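Local coordinates for large exoprotein involved in heme utilization or adhesion (Yersinia kristensenii ATCC 33638, PDB 5E3E) that probably acts as the RNase A-like toxin domain of a contact-dependent growth inhibition exoprotein, a ribonuclease held in complex with its cognate immunity protein CdiI, at residues K43-I52 with G62-S70; V88-A96 with K106-P114. All blocks are in the same frame, centred on the assembly; numbering follows the deposited sequence.

Contact 1 (K43-I52 with G62-S70). With NA (sodium ion), chain G.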
ATOM      1  N   LYS B  43      14.116  -2.709  12.416  1.00 23.60           N
ATOM      2  CA  LYS B  43      14.431  -4.047  11.874  1.00 24.86           C
ATOM      3  C   LYS B  43      14.153  -4.146  10.361  1.00 24.10           C
ATOM      4  O   LYS B  43      14.922  -4.744   9.606  1.00 24.88           O
ATOM      5  CB  LYS B  43      13.672  -5.140  12.621  1.00 25.99           C
ATOM      6  CG  LYS B  43      14.148  -5.333  14.060  1.00 28.39           C
ATOM      7  CD  LYS B  43      13.412  -6.466  14.743  1.00 30.72           C
ATOM      8  CE  LYS B  43      11.994  -6.072  15.106  1.00 31.90           C
ATOM      9  NZ  LYS B  43      11.378  -7.015  16.069  1.00 32.69           N
ATOM     10  N   ALA B  44      13.057  -3.553   9.918  1.00 22.29           N
ATOM     11  CA  ALA B  44      12.698  -3.573   8.507  1.00 21.69           C
ATOM     12  C   ALA B  44      13.718  -2.797   7.686  1.00 21.76           C
ATOM     13  O   ALA B  44      14.110  -3.231   6.610  1.00 21.95           O
ATOM     14  CB  ALA B  44      11.301  -2.987   8.300  1.00 21.42           C
ATOM     15  N   ILE B  45      14.156  -1.647   8.173  1.00 22.31           N
ATOM     16  CA  ILE B  45      15.178  -0.886   7.435  1.00 24.09           C
ATOM     17  C   ILE B  45      16.504  -1.674   7.373  1.00 25.71           C
ATOM     18  O   ILE B  45      17.132  -1.802   6.300  1.00 25.71           O
ATOM     19  CB  ILE B  45      15.404   0.501   8.057  1.00 24.63           C
ATOM     20  CG1 ILE B  45      14.215   1.423   7.752  1.00 24.78           C
ATOM     21  CG2 ILE B  45      16.719   1.111   7.543  1.00 25.56           C
ATOM     22  CD1 ILE B  45      14.096   2.589   8.714  1.00 25.36           C
ATOM     23  N   ASP B  46      16.913  -2.216   8.508  1.00 27.59           N
ATOM     24  CA  ASP B  46      18.176  -2.939   8.591  1.00 29.95           C
ATOM     25  C   ASP B  46      18.174  -4.203   7.744  1.00 30.20           C
ATOM     26  O   ASP B  46      19.163  -4.506   7.066  1.00 30.59           O
ATOM     27  CB  ASP B  46      18.527  -3.283  10.039  1.00 32.71           C
ATOM     28  CG  ASP B  46      18.924  -2.052  10.853  1.00 35.13           C
ATOM     29  OD1 ASP B  46      19.293  -1.010  10.260  1.00 39.55           O
ATOM     30  OD2 ASP B  46      18.871  -2.125  12.090  1.00 38.50           O
ATOM     31  N   SER B  47      17.074  -4.939   7.743  1.00 29.10           N
ATOM     32  CA  SER B  47      17.006  -6.138   6.911  1.00 29.66           C
ATOM     33  C   SER B  47      16.782  -5.861   5.411  1.00 29.44           C
ATOM     34  O   SER B  47      16.859  -6.792   4.605  1.00 30.14           O
ATOM     35  CB  SER B  47      15.982  -7.126   7.464  1.00 30.39           C
ATOM     36  OG  SER B  47      14.671  -6.751   7.147  1.00 30.45           O
ATOM     37  N   ASN B  48      16.525  -4.604   5.031  1.00 27.71           N
ATOM     38  CA  ASN B  48      16.325  -4.232   3.615  1.00 26.55           C
ATOM     39  C   ASN B  48      17.337  -3.213   3.124  1.00 26.78           C
ATOM     40  O   ASN B  48      17.092  -2.507   2.143  1.00 25.86           O
ATOM     41  CB  ASN B  48      14.924  -3.659   3.416  1.00 25.72           C
ATOM     42  CG  ASN B  48      13.857  -4.724   3.460  1.00 26.00           C
ATOM     43  OD1 ASN B  48      13.597  -5.411   2.465  1.00 26.65           O
ATOM     44  ND2 ASN B  48      13.225  -4.865   4.607  1.00 25.78           N
ATOM     45  N   GLN B  49      18.472  -3.129   3.793  1.00 28.21           N
ATOM     46  CA  GLN B  49      19.393  -2.026   3.549  1.00 30.37           C
ATOM     47  C   GLN B  49      19.978  -2.092   2.149  1.00 30.85           C
ATOM     48  O   GLN B  49      20.231  -1.049   1.540  1.00 30.27           O
ATOM     49  CB  GLN B  49      20.513  -2.000   4.596  1.00 32.46           C
ATOM     50  CG  GLN B  49      21.325  -0.713   4.586  1.00 34.01           C
ATOM     51  CD  GLN B  49      20.471   0.507   4.863  1.00 34.70           C
ATOM     52  OE1 GLN B  49      19.762   0.564   5.866  1.00 35.37           O
ATOM     53  NE2 GLN B  49      20.513   1.481   3.959  1.00 35.79           N
ATOM     54  N   ALA B  50      20.165  -3.307   1.635  1.00 30.37           N
ATOM     55  CA  ALA B  50      20.645  -3.504   0.259  1.00 31.95           C
ATOM     56  C   ALA B  50      19.663  -2.966  -0.779  1.00 30.97           C
ATOM     57  O   ALA B  50      20.056  -2.280  -1.728  1.00 30.24           O
ATOM     58  CB  ALA B  50      20.921  -4.987   0.005  1.00 33.09           C
ATOM     59  N   LYS B  51      18.392  -3.308  -0.597  1.00 29.94           N
ATOM     60  CA  LYS B  51      17.282  -2.794  -1.398  1.00 29.40           C
ATOM     61  C   LYS B  51      17.142  -1.241  -1.317  1.00 28.13           C
ATOM     62  O   LYS B  51      16.883  -0.572  -2.327  1.00 27.07           O
ATOM     63  CB  LYS B  51      16.014  -3.481  -0.899  1.00 31.37           C
ATOM     64  CG  LYS B  51      14.782  -3.361  -1.741  1.00 32.46           C
ATOM     65  CD  LYS B  51      13.653  -4.125  -1.079  1.00 33.20           C
ATOM     66  CE  LYS B  51      12.331  -3.822  -1.747  1.00 34.36           C
ATOM     67  NZ  LYS B  51      11.236  -4.580  -1.072  1.00 35.38           N
ATOM     68  N   ILE B  52      17.315  -0.670  -0.129  1.00 25.58           N
ATOM     69  CA  ILE B  52      17.261   0.783   0.033  1.00 25.84           C
ATOM     70  C   ILE B  52      18.441   1.444  -0.709  1.00 27.61           C
ATOM     71  O   ILE B  52      18.285   2.488  -1.369  1.00 27.18           O
ATOM     72  CB  ILE B  52      17.312   1.188   1.519  1.00 25.48           C
ATOM     73  CG1 ILE B  52      16.028   0.746   2.238  1.00 25.71           C
ATOM     74  CG2 ILE B  52      17.493   2.692   1.672  1.00 25.15           C
ATOM     75  CD1 ILE B  52      16.152   0.744   3.750  1.00 25.98           C
ATOM     76  N   GLY B  62       9.211   7.120  -6.954  1.00 17.43           N
ATOM     77  CA  GLY B  62       8.839   8.080  -5.921  1.00 17.23           C
ATOM     78  C   GLY B  62       8.923   7.518  -4.515  1.00 16.18           C
ATOM     79  O   GLY B  62       9.213   8.264  -3.555  1.00 16.34           O
ATOM     80  N   TYR B  63       8.640   6.227  -4.385  1.00 14.89           N
ATOM     81  CA  TYR B  63       8.568   5.550  -3.074  1.00 14.73           C
ATOM     82  C   TYR B  63       9.241   4.199  -3.148  1.00 14.19           C
ATOM     83  O   TYR B  63       9.473   3.678  -4.241  1.00 14.13           O
ATOM     84  CB  TYR B  63       7.093   5.372  -2.643  1.00 14.49           C
ATOM     85  CG  TYR B  63       6.363   6.690  -2.613  1.00 15.70           C
ATOM     86  CD1 TYR B  63       5.760   7.206  -3.764  1.00 16.32           C
ATOM     87  CD2 TYR B  63       6.393   7.490  -1.475  1.00 16.03           C
ATOM     88  CE1 TYR B  63       5.133   8.447  -3.764  1.00 17.35           C
ATOM     89  CE2 TYR B  63       5.774   8.731  -1.454  1.00 17.04           C
ATOM     90  CZ  TYR B  63       5.143   9.217  -2.586  1.00 17.61           C
ATOM     91  OH  TYR B  63       4.531  10.471  -2.620  1.00 19.10           O
ATOM     92  N   LEU B  64       9.471   3.609  -1.988  1.00 14.49           N
ATOM     93  CA  LEU B  64       9.948   2.231  -1.866  1.00 14.98           C
ATOM     94  C   LEU B  64       9.210   1.529  -0.717  1.00 15.38           C
ATOM     95  O   LEU B  64       9.104   2.049   0.389  1.00 14.75           O
ATOM     96  CB  LEU B  64      11.451   2.185  -1.611  1.00 15.85           C
ATOM     97  CG  LEU B  64      12.084   0.777  -1.463  1.00 16.73           C
ATOM     98  CD1 LEU B  64      12.178   0.043  -2.795  1.00 17.46           C
ATOM     99  CD2 LEU B  64      13.446   0.892  -0.825  1.00 17.50           C
ATOM    100  N   GLU B  65       8.719   0.340  -1.021  1.00 15.65           N
ATOM    101  CA  GLU B  65       8.087  -0.565  -0.051  1.00 16.55           C
ATOM    102  C   GLU B  65       9.142  -1.448   0.588  1.00 17.08           C
ATOM    103  O   GLU B  65       9.928  -2.084  -0.122  1.00 16.88           O
ATOM    104  CB  GLU B  65       7.105  -1.472  -0.813  1.00 17.16           C
ATOM    105  CG  GLU B  65       6.503  -2.615  -0.007  1.00 17.99           C
ATOM    106  CD  GLU B  65       5.667  -3.566  -0.847  1.00 18.92           C
ATOM    107  OE1 GLU B  65       5.304  -3.223  -2.018  1.00 18.78           O
ATOM    108  OE2 GLU B  65       5.333  -4.664  -0.293  1.00 19.23           O
ATOM    109  N   ILE B  66       9.155  -1.532   1.920  1.00 17.52           N
ATOM    110  CA  ILE B  66      10.008  -2.474   2.580  1.00 19.34           C
ATOM    111  C   ILE B  66       9.150  -3.238   3.556  1.00 18.97           C
ATOM    112  O   ILE B  66       8.393  -2.650   4.318  1.00 18.64           O
ATOM    113  CB  ILE B  66      11.225  -1.844   3.276  1.00 21.10           C
ATOM    114  CG1 ILE B  66      10.813  -0.853   4.333  1.00 22.00           C
ATOM    115  CG2 ILE B  66      12.119  -1.142   2.238  1.00 21.32           C
ATOM    116  CD1 ILE B  66      11.899  -0.520   5.335  1.00 23.74           C
ATOM    117  N   ASP B  67       9.263  -4.547   3.494  1.00 19.35           N
ATOM    118  CA  ASP B  67       8.409  -5.426   4.276  1.00 20.14           C
ATOM    119  C   ASP B  67       9.188  -6.061   5.400  1.00 19.97           C
ATOM    120  O   ASP B  67      10.429  -6.145   5.365  1.00 20.24           O
ATOM    121  CB  ASP B  67       7.737  -6.447   3.354  1.00 21.44           C
ATOM    122  CG  ASP B  67       6.779  -5.777   2.353  1.00 22.86           C
ATOM    123  OD1 ASP B  67       5.851  -5.068   2.800  1.00 24.76           O
ATOM    124  OD2 ASP B  67       6.962  -5.924   1.132  1.00 24.05           O
ATOM    125  N   TYR B  68       8.450  -6.421   6.445  1.00 19.44           N
ATOM    126  CA  TYR B  68       8.973  -6.986   7.665  1.00 20.15           C
ATOM    127  C   TYR B  68       8.145  -8.238   7.896  1.00 20.20           C
ATOM    128  O   TYR B  68       6.915  -8.193   7.782  1.00 18.46           O
ATOM    129  CB  TYR B  68       8.735  -6.008   8.800  1.00 20.58           C
ATOM    130  CG  TYR B  68       8.962  -6.568  10.196  1.00 21.64           C
ATOM    131  CD1 TYR B  68      10.244  -6.652  10.721  1.00 22.52           C
ATOM    132  CD2 TYR B  68       7.898  -6.998  10.978  1.00 21.72           C
ATOM    133  CE1 TYR B  68      10.458  -7.143  11.975  1.00 22.65           C
ATOM    134  CE2 TYR B  68       8.100  -7.476  12.269  1.00 22.05           C
ATOM    135  CZ  TYR B  68       9.391  -7.553  12.751  1.00 23.15           C
ATOM    136  OH  TYR B  68       9.641  -8.035  14.026  1.00 23.92           O
ATOM    137  N   GLN B  69       8.811  -9.359   8.174  1.00 21.59           N
ATOM    138  CA  GLN B  69       8.136 -10.596   8.469  1.00 23.04           C
ATOM    139  C   GLN B  69       8.577 -11.072   9.863  1.00 22.59           C
ATOM    140  O   GLN B  69       9.741 -10.944  10.246  1.00 22.03           O
ATOM    141  CB  GLN B  69       8.460 -11.654   7.402  1.00 26.63           C
ATOM    142  CG  GLN B  69       8.050 -11.253   5.979  1.00 29.73           C
ATOM    143  CD  GLN B  69       9.101 -10.414   5.247  1.00 34.69           C
ATOM    144  OE1 GLN B  69      10.319 -10.610   5.425  1.00 40.95           O
ATOM    145  NE2 GLN B  69       8.638  -9.484   4.395  1.00 36.67           N
ATOM    146  N   SER B  70       7.627 -11.555  10.647  1.00 21.57           N
ATOM    147  CA  SER B  70       7.951 -12.165  11.934  1.00 21.88           C
ATOM    148  C   SER B  70       6.898 -13.180  12.309  1.00 21.91           C
ATOM    149  O   SER B  70       5.904 -13.322  11.581  1.00 20.99           O
ATOM    150  CB  SER B  70       8.038 -11.087  13.027  1.00 21.44           C
ATOM    151  OG  SER B  70       6.776 -10.845  13.658  1.00 20.58           O
TER
HETATM  152 NA    NA G 301       4.157 -13.565   9.961  1.00 32.50          NA
HETATM  153  O   HOH W   1      10.887  -5.927   1.655  1.00 19.19           O
HETATM  154  O   HOH W   2       3.627 -15.510  11.147  1.00 29.93           O
HETATM  155  O   HOH W   3       2.025 -13.412   8.882  1.00 29.75           O
HETATM  156  O   HOH W   4       5.057 -14.653   8.183  1.00 33.31           O
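Asn48 turns CG anti to its own carbonyl carbon (chi1 -74°), which lays the amide against CB and CG2 of Ile66, while Lys51, extended all the way from CG, stretches past CD1 of Leu64 to the strand backbone. The Asn48 amide then spends both N-H groups on backbone oxygens: ND2 donates almost straight to Ala44 O (2.7 Å), a bond lying in the amide plane, and to Asp67 O at 3.2 Å, somewhat tilted from it. Lys51 NZ reaches Glu65 O at 3.0 Å, and a water joins Lys51 NZ, Asn48 OD1 and Asp67 N. In this RNase A-like fold the end of helix 34-47 and the start of helix 49-58 thus pack across strand 63-68, the helix 43-47 axis crossing it at 110°. Under the helices, Ile66 CD1 presses on the Ala44 carbonyl and on Ile45 CG1 (3.9 Å), and Leu64 CD2 meets Ile52 CG1. Glu65 turns its carboxylate to Arg15 of the CdiI immunity protein, and Asp67 forms a salt bridge with Arg92. At the far end Lys43 carries CE past CE1 of the Tyr68 ring, and NZ donates to Tyr68 OH at 2.9 Å.

Contact 2 (V88-A96 with K106-P114); sequences VTNARIIIA and KIITGYPTP. With NA (sodium ion), chain G.
Val88 pushes CG2 into CB of Pro112 at 3.3 Å, tighter than ordinary carbon contact, while its CG1 lies alongside the Pro114 ring. From this end the antiparallel beta hairpin of strands 86-97 and 105-113 runs to the pair Ala96 and Lys106, interrupted by a classic beta bulge, where two residues, Ile108 and Thr109, stand against the single residue Ile94. There Ile94 O takes a bond from Ile108 N (2.8 Å) in its carbonyl plane and a weak one from Thr109 N. The extra residue brings Ile108 round toward the partner strand, and its CG1 and CD1 both settle on the small CB of Ala96, each at 3.7 Å.

On the face of Ile93, Ile95 and Ile107, a hollow at Gly110 is filled by Ile93: the second torsion of Ile93 (-54°) folds CD1 back over Gly110 CA (4.1 Å), and CG2 meets Ile107 CG2. Ala44 and Thr41 of helix 34-47 also pack on Ile93. The face of Arg92, Ile94, Thr109 and Tyr111 turns toward the CdiI immunity protein. Here Thr113 CG2 is the bump, standing 3.8 Å above one face of the Arg92 guanidinium, offset toward its rim, and also touching Arg92 CB. The guanidinium is paired with Asp74 of the CdiI immunity protein; a water links Arg92 NH1 to Tyr111 OH, which is also hydrogen-bonded to the backbone N of Gln20 of that chain. Beyond Thr113, waters tie Asn90 ND2 and Thr89 N to the C-terminal carboxylate of Pro114. Thr89 OG1 and Asn90 OD1 point to the sodium ion, which they bind at 2.4 Å and 2.6 Å.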
ATOM      1  N   VAL B  88      -1.521  -9.421  14.245  1.00 19.55           N
ATOM      2  CA  VAL B  88      -0.758  -9.545  13.008  1.00 19.18           C
ATOM      3  C   VAL B  88       0.727  -9.451  13.332  1.00 17.72           C
ATOM      4  O   VAL B  88       1.126  -8.771  14.295  1.00 17.16           O
ATOM      5  CB  VAL B  88      -1.244  -8.551  11.960  1.00 20.81           C
ATOM      6  CG1 VAL B  88      -2.635  -8.973  11.448  1.00 21.63           C
ATOM      7  CG2 VAL B  88      -1.341  -7.200  12.557  1.00 20.73           C
ATOM      8  N   THR B  89       1.530 -10.176  12.559  1.00 16.95           N
ATOM      9  CA  THR B  89       2.952 -10.340  12.837  1.00 16.53           C
ATOM     10  C   THR B  89       3.882  -9.691  11.787  1.00 15.77           C
ATOM     11  O   THR B  89       5.075  -9.529  12.031  1.00 15.66           O
ATOM     12  CB  THR B  89       3.280 -11.832  12.909  1.00 17.31           C
ATOM     13  OG1 THR B  89       2.949 -12.472  11.662  1.00 17.63           O
ATOM     14  CG2 THR B  89       2.455 -12.507  14.032  1.00 17.69           C
ATOM     15  N   ASN B  90       3.342  -9.331  10.633  1.00 15.22           N
ATOM     16  CA  ASN B  90       4.140  -8.729   9.566  1.00 15.21           C
ATOM     17  C   ASN B  90       3.873  -7.225   9.470  1.00 14.14           C
ATOM     18  O   ASN B  90       2.918  -6.739  10.028  1.00 13.60           O
ATOM     19  CB  ASN B  90       3.765  -9.353   8.253  1.00 15.97           C
ATOM     20  CG  ASN B  90       4.167 -10.802   8.170  1.00 17.61           C
ATOM     21  OD1 ASN B  90       4.909 -11.314   9.007  1.00 17.64           O
ATOM     22  ND2 ASN B  90       3.690 -11.476   7.114  1.00 19.43           N
ATOM     23  N   ALA B  91       4.695  -6.511   8.724  1.00 13.71           N
ATOM     24  CA  ALA B  91       4.492  -5.072   8.554  1.00 13.27           C
ATOM     25  C   ALA B  91       5.011  -4.537   7.245  1.00 13.15           C
ATOM     26  O   ALA B  91       5.796  -5.183   6.575  1.00 13.59           O
ATOM     27  CB  ALA B  91       5.150  -4.317   9.690  1.00 13.39           C
ATOM     28  N   ARG B  92       4.637  -3.313   6.923  1.00 13.11           N
ATOM     29  CA  ARG B  92       5.097  -2.701   5.682  1.00 13.47           C
ATOM     30  C   ARG B  92       5.424  -1.293   6.059  1.00 13.41           C
ATOM     31  O   ARG B  92       4.653  -0.624   6.738  1.00 12.81           O
ATOM     32  CB  ARG B  92       4.012  -2.738   4.613  1.00 14.10           C
ATOM     33  CG  ARG B  92       4.389  -2.072   3.285  1.00 14.65           C
ATOM     34  CD  ARG B  92       3.290  -2.201   2.222  1.00 15.20           C
ATOM     35  NE  ARG B  92       3.096  -3.632   1.963  1.00 15.93           N
ATOM     36  CZ  ARG B  92       1.925  -4.253   1.886  1.00 16.97           C
ATOM     37  NH1 ARG B  92       0.777  -3.597   1.969  1.00 17.27           N
ATOM     38  NH2 ARG B  92       1.913  -5.560   1.678  1.00 18.70           N
ATOM     39  N   ILE B  93       6.574  -0.837   5.578  1.00 13.64           N
ATOM     40  CA  ILE B  93       6.984   0.545   5.717  1.00 14.11           C
ATOM     41  C   ILE B  93       7.102   1.144   4.334  1.00 13.77           C
ATOM     42  O   ILE B  93       7.572   0.477   3.426  1.00 14.04           O
ATOM     43  CB  ILE B  93       8.390   0.639   6.403  1.00 14.88           C
ATOM     44  CG1 ILE B  93       8.460  -0.194   7.708  1.00 15.69           C
ATOM     45  CG2 ILE B  93       8.783   2.083   6.619  1.00 15.23           C
ATOM     46  CD1 ILE B  93       7.441   0.063   8.725  1.00 16.21           C
ATOM     47  N   ILE B  94       6.684   2.390   4.156  1.00 13.36           N
ATOM     48  CA  ILE B  94       6.855   3.059   2.869  1.00 13.75           C
ATOM     49  C   ILE B  94       7.794   4.219   3.085  1.00 14.10           C
ATOM     50  O   ILE B  94       7.527   5.065   3.958  1.00 14.05           O
ATOM     51  CB  ILE B  94       5.523   3.608   2.298  1.00 13.74           C
ATOM     52  CG1 ILE B  94       4.467   2.504   2.111  1.00 14.43           C
ATOM     53  CG2 ILE B  94       5.748   4.349   0.967  1.00 13.97           C
ATOM     54  CD1 ILE B  94       4.943   1.326   1.332  1.00 15.21           C
ATOM     55  N   ILE B  95       8.856   4.283   2.288  1.00 15.01           N
ATOM     56  CA  ILE B  95       9.803   5.394   2.343  1.00 16.24           C
ATOM     57  C   ILE B  95       9.820   6.164   1.038  1.00 17.01           C
ATOM     58  O   ILE B  95       9.342   5.692   0.012  1.00 16.01           O
ATOM     59  CB  ILE B  95      11.219   4.935   2.728  1.00 16.97           C
ATOM     60  CG1 ILE B  95      11.874   4.085   1.626  1.00 17.81           C
ATOM     61  CG2 ILE B  95      11.174   4.189   4.033  1.00 17.00           C
ATOM     62  CD1 ILE B  95      13.353   3.834   1.856  1.00 18.61           C
ATOM     63  N   ALA B  96      10.323   7.378   1.108  1.00 18.19           N
ATOM     64  CA  ALA B  96      10.480   8.176  -0.092  1.00 19.96           C
ATOM     65  C   ALA B  96      11.843   8.808  -0.119  1.00 23.32           C
ATOM     66  O   ALA B  96      12.380   9.196   0.914  1.00 21.94           O
ATOM     67  CB  ALA B  96       9.422   9.244  -0.155  1.00 19.75           C
ATOM     68  N   LYS B 106      12.900   9.647   3.732  1.00 27.66           N
ATOM     69  CA  LYS B 106      12.019   9.802   4.875  1.00 28.04           C
ATOM     70  C   LYS B 106      11.007   8.665   4.916  1.00 24.84           C
ATOM     71  O   LYS B 106      10.640   8.132   3.892  1.00 22.39           O
ATOM     72  CB  LYS B 106      11.325  11.153   4.854  1.00 31.18           C
ATOM     73  CG  LYS B 106      10.270  11.321   3.784  1.00 34.13           C
ATOM     74  CD  LYS B 106       9.931  12.786   3.522  1.00 37.87           C
ATOM     75  CE  LYS B 106       9.652  13.595   4.788  1.00 41.46           C
ATOM     76  NZ  LYS B 106       8.400  13.207   5.488  1.00 43.67           N
ATOM     77  N   ILE B 107      10.566   8.327   6.121  1.00 22.65           N
ATOM     78  CA  ILE B 107       9.508   7.364   6.304  1.00 21.20           C
ATOM     79  C   ILE B 107       8.152   8.056   6.094  1.00 19.70           C
ATOM     80  O   ILE B 107       7.753   8.999   6.818  1.00 19.72           O
ATOM     81  CB  ILE B 107       9.570   6.738   7.706  1.00 22.62           C
ATOM     82  CG1 ILE B 107      10.874   5.950   7.853  1.00 24.18           C
ATOM     83  CG2 ILE B 107       8.380   5.824   7.929  1.00 21.93           C
ATOM     84  CD1 ILE B 107      11.212   5.683   9.298  1.00 26.23           C
ATOM     85  N   ILE B 108       7.438   7.590   5.085  1.00 17.57           N
ATOM     86  CA  ILE B 108       6.150   8.185   4.751  1.00 17.24           C
ATOM     87  C   ILE B 108       5.089   7.640   5.682  1.00 16.29           C
ATOM     88  O   ILE B 108       4.328   8.392   6.264  1.00 16.87           O
ATOM     89  CB  ILE B 108       5.769   7.876   3.297  1.00 17.46           C
ATOM     90  CG1 ILE B 108       6.801   8.549   2.366  1.00 17.85           C
ATOM     91  CG2 ILE B 108       4.378   8.372   2.971  1.00 18.13           C
ATOM     92  CD1 ILE B 108       6.840  10.074   2.417  1.00 19.00           C
ATOM     93  N   THR B 109       5.040   6.319   5.787  1.00 14.89           N
ATOM     94  CA  THR B 109       4.113   5.671   6.731  1.00 14.70           C
ATOM     95  C   THR B 109       4.529   4.228   6.935  1.00 13.79           C
ATOM     96  O   THR B 109       5.506   3.760   6.354  1.00 13.63           O
ATOM     97  CB  THR B 109       2.646   5.755   6.229  1.00 14.97           C
ATOM     98  OG1 THR B 109       1.721   5.390   7.273  1.00 15.42           O
ATOM     99  CG2 THR B 109       2.432   4.940   5.013  1.00 14.83           C
ATOM    100  N   GLY B 110       3.803   3.551   7.807  1.00 13.17           N
ATOM    101  CA  GLY B 110       4.031   2.126   8.000  1.00 12.68           C
ATOM    102  C   GLY B 110       2.957   1.567   8.916  1.00 12.46           C
ATOM    103  O   GLY B 110       2.358   2.295   9.682  1.00 12.77           O
ATOM    104  N   TYR B 111       2.735   0.252   8.828  1.00 12.07           N
ATOM    105  CA  TYR B 111       1.689  -0.389   9.605  1.00 12.29           C
ATOM    106  C   TYR B 111       1.760  -1.895   9.500  1.00 12.50           C
ATOM    107  O   TYR B 111       2.381  -2.438   8.576  1.00 12.24           O
ATOM    108  CB  TYR B 111       0.303   0.063   9.153  1.00 12.34           C
ATOM    109  CG  TYR B 111       0.104   0.235   7.642  1.00 12.07           C
ATOM    110  CD1 TYR B 111      -0.007  -0.863   6.784  1.00 12.00           C
ATOM    111  CD2 TYR B 111       0.027   1.505   7.106  1.00 12.26           C
ATOM    112  CE1 TYR B 111      -0.192  -0.669   5.404  1.00 12.10           C
ATOM    113  CE2 TYR B 111      -0.182   1.715   5.761  1.00 12.45           C
ATOM    114  CZ  TYR B 111      -0.291   0.622   4.924  1.00 12.39           C
ATOM    115  OH  TYR B 111      -0.508   0.900   3.612  1.00 12.98           O
ATOM    116  N   PRO B 112       1.076  -2.589  10.415  1.00 13.16           N
ATOM    117  CA  PRO B 112       1.079  -4.055  10.317  1.00 13.68           C
ATOM    118  C   PRO B 112       0.319  -4.533   9.085  1.00 14.41           C
ATOM    119  O   PRO B 112      -0.606  -3.837   8.626  1.00 13.82           O
ATOM    120  CB  PRO B 112       0.357  -4.499  11.576  1.00 14.05           C
ATOM    121  CG  PRO B 112       0.470  -3.354  12.537  1.00 14.09           C
ATOM    122  CD  PRO B 112       0.521  -2.114  11.689  1.00 13.72           C
ATOM    123  N   THR B 113       0.699  -5.705   8.579  1.00 15.79           N
ATOM    124  CA  THR B 113       0.033  -6.309   7.439  1.00 18.02           C
ATOM    125  C   THR B 113      -0.276  -7.756   7.773  1.00 20.68           C
ATOM    126  O   THR B 113       0.553  -8.429   8.336  1.00 21.80           O
ATOM    127  CB  THR B 113       0.884  -6.228   6.148  1.00 18.04           C
ATOM    128  OG1 THR B 113       2.204  -6.751   6.375  1.00 19.07           O
ATOM    129  CG2 THR B 113       1.018  -4.798   5.675  1.00 17.95           C
ATOM    130  N   PRO B 114      -1.497  -8.213   7.493  1.00 24.04           N
ATOM    131  CA  PRO B 114      -1.795  -9.616   7.759  1.00 27.25           C
ATOM    132  C   PRO B 114      -1.012 -10.535   6.840  1.00 31.42           C
ATOM    133  O   PRO B 114      -0.870 -10.207   5.644  1.00 33.29           O
ATOM    134  CB  PRO B 114      -3.296  -9.715   7.474  1.00 27.69           C
ATOM    135  CG  PRO B 114      -3.824  -8.354   7.779  1.00 27.40           C
ATOM    136  CD  PRO B 114      -2.725  -7.398   7.356  1.00 25.78           C
ATOM    137  OXT PRO B 114      -0.517 -11.607   7.270  1.00 34.84           O
TER
HETATM  138 NA    NA G 301       4.157 -13.565   9.961  1.00 32.50          NA
HETATM  139  O   HOH W   5       0.843 -10.823   9.769  1.00 26.45           O
HETATM  140  O   HOH W   6       1.754  -9.641   5.339  1.00 28.03           O
HETATM  141  O   HOH W   7       4.265  -6.823   4.714  1.00 23.13           O
HETATM  142  O   HOH W   8       0.264  -0.743   1.562  1.00 12.88           O
HETATM  143  O   HOH W   2       3.627 -15.510  11.147  1.00 29.93           O
HETATM  144  O   HOH W   3       2.025 -13.412   8.882  1.00 29.75           O
HETATM  145  O   HOH W   4       5.057 -14.653   8.183  1.00 33.31           O

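Strand 63-68 of contact 1 and strand 86-97 of contact 2 are neighbours in one antiparallel sheet, joined by backbone bonds such as Ile93 N with Ile66 O (2.9 Å). Contact 2 lies near the centre of the chain and is mostly buried; it is strand against strand, held chiefly by backbone hydrogen bonds and apolar packing. Contact 1 is partly buried and farther out, a helix-on-strand junction in which lysine and asparagine side chains grip backbone oxygens and a tyrosine hydroxyl alongside an apolar layer between helix and strand. Both contacts reach the immunity protein. Ser70 O from contact 1 completes the protein ligands of the sodium ion with Thr89 and Asn90.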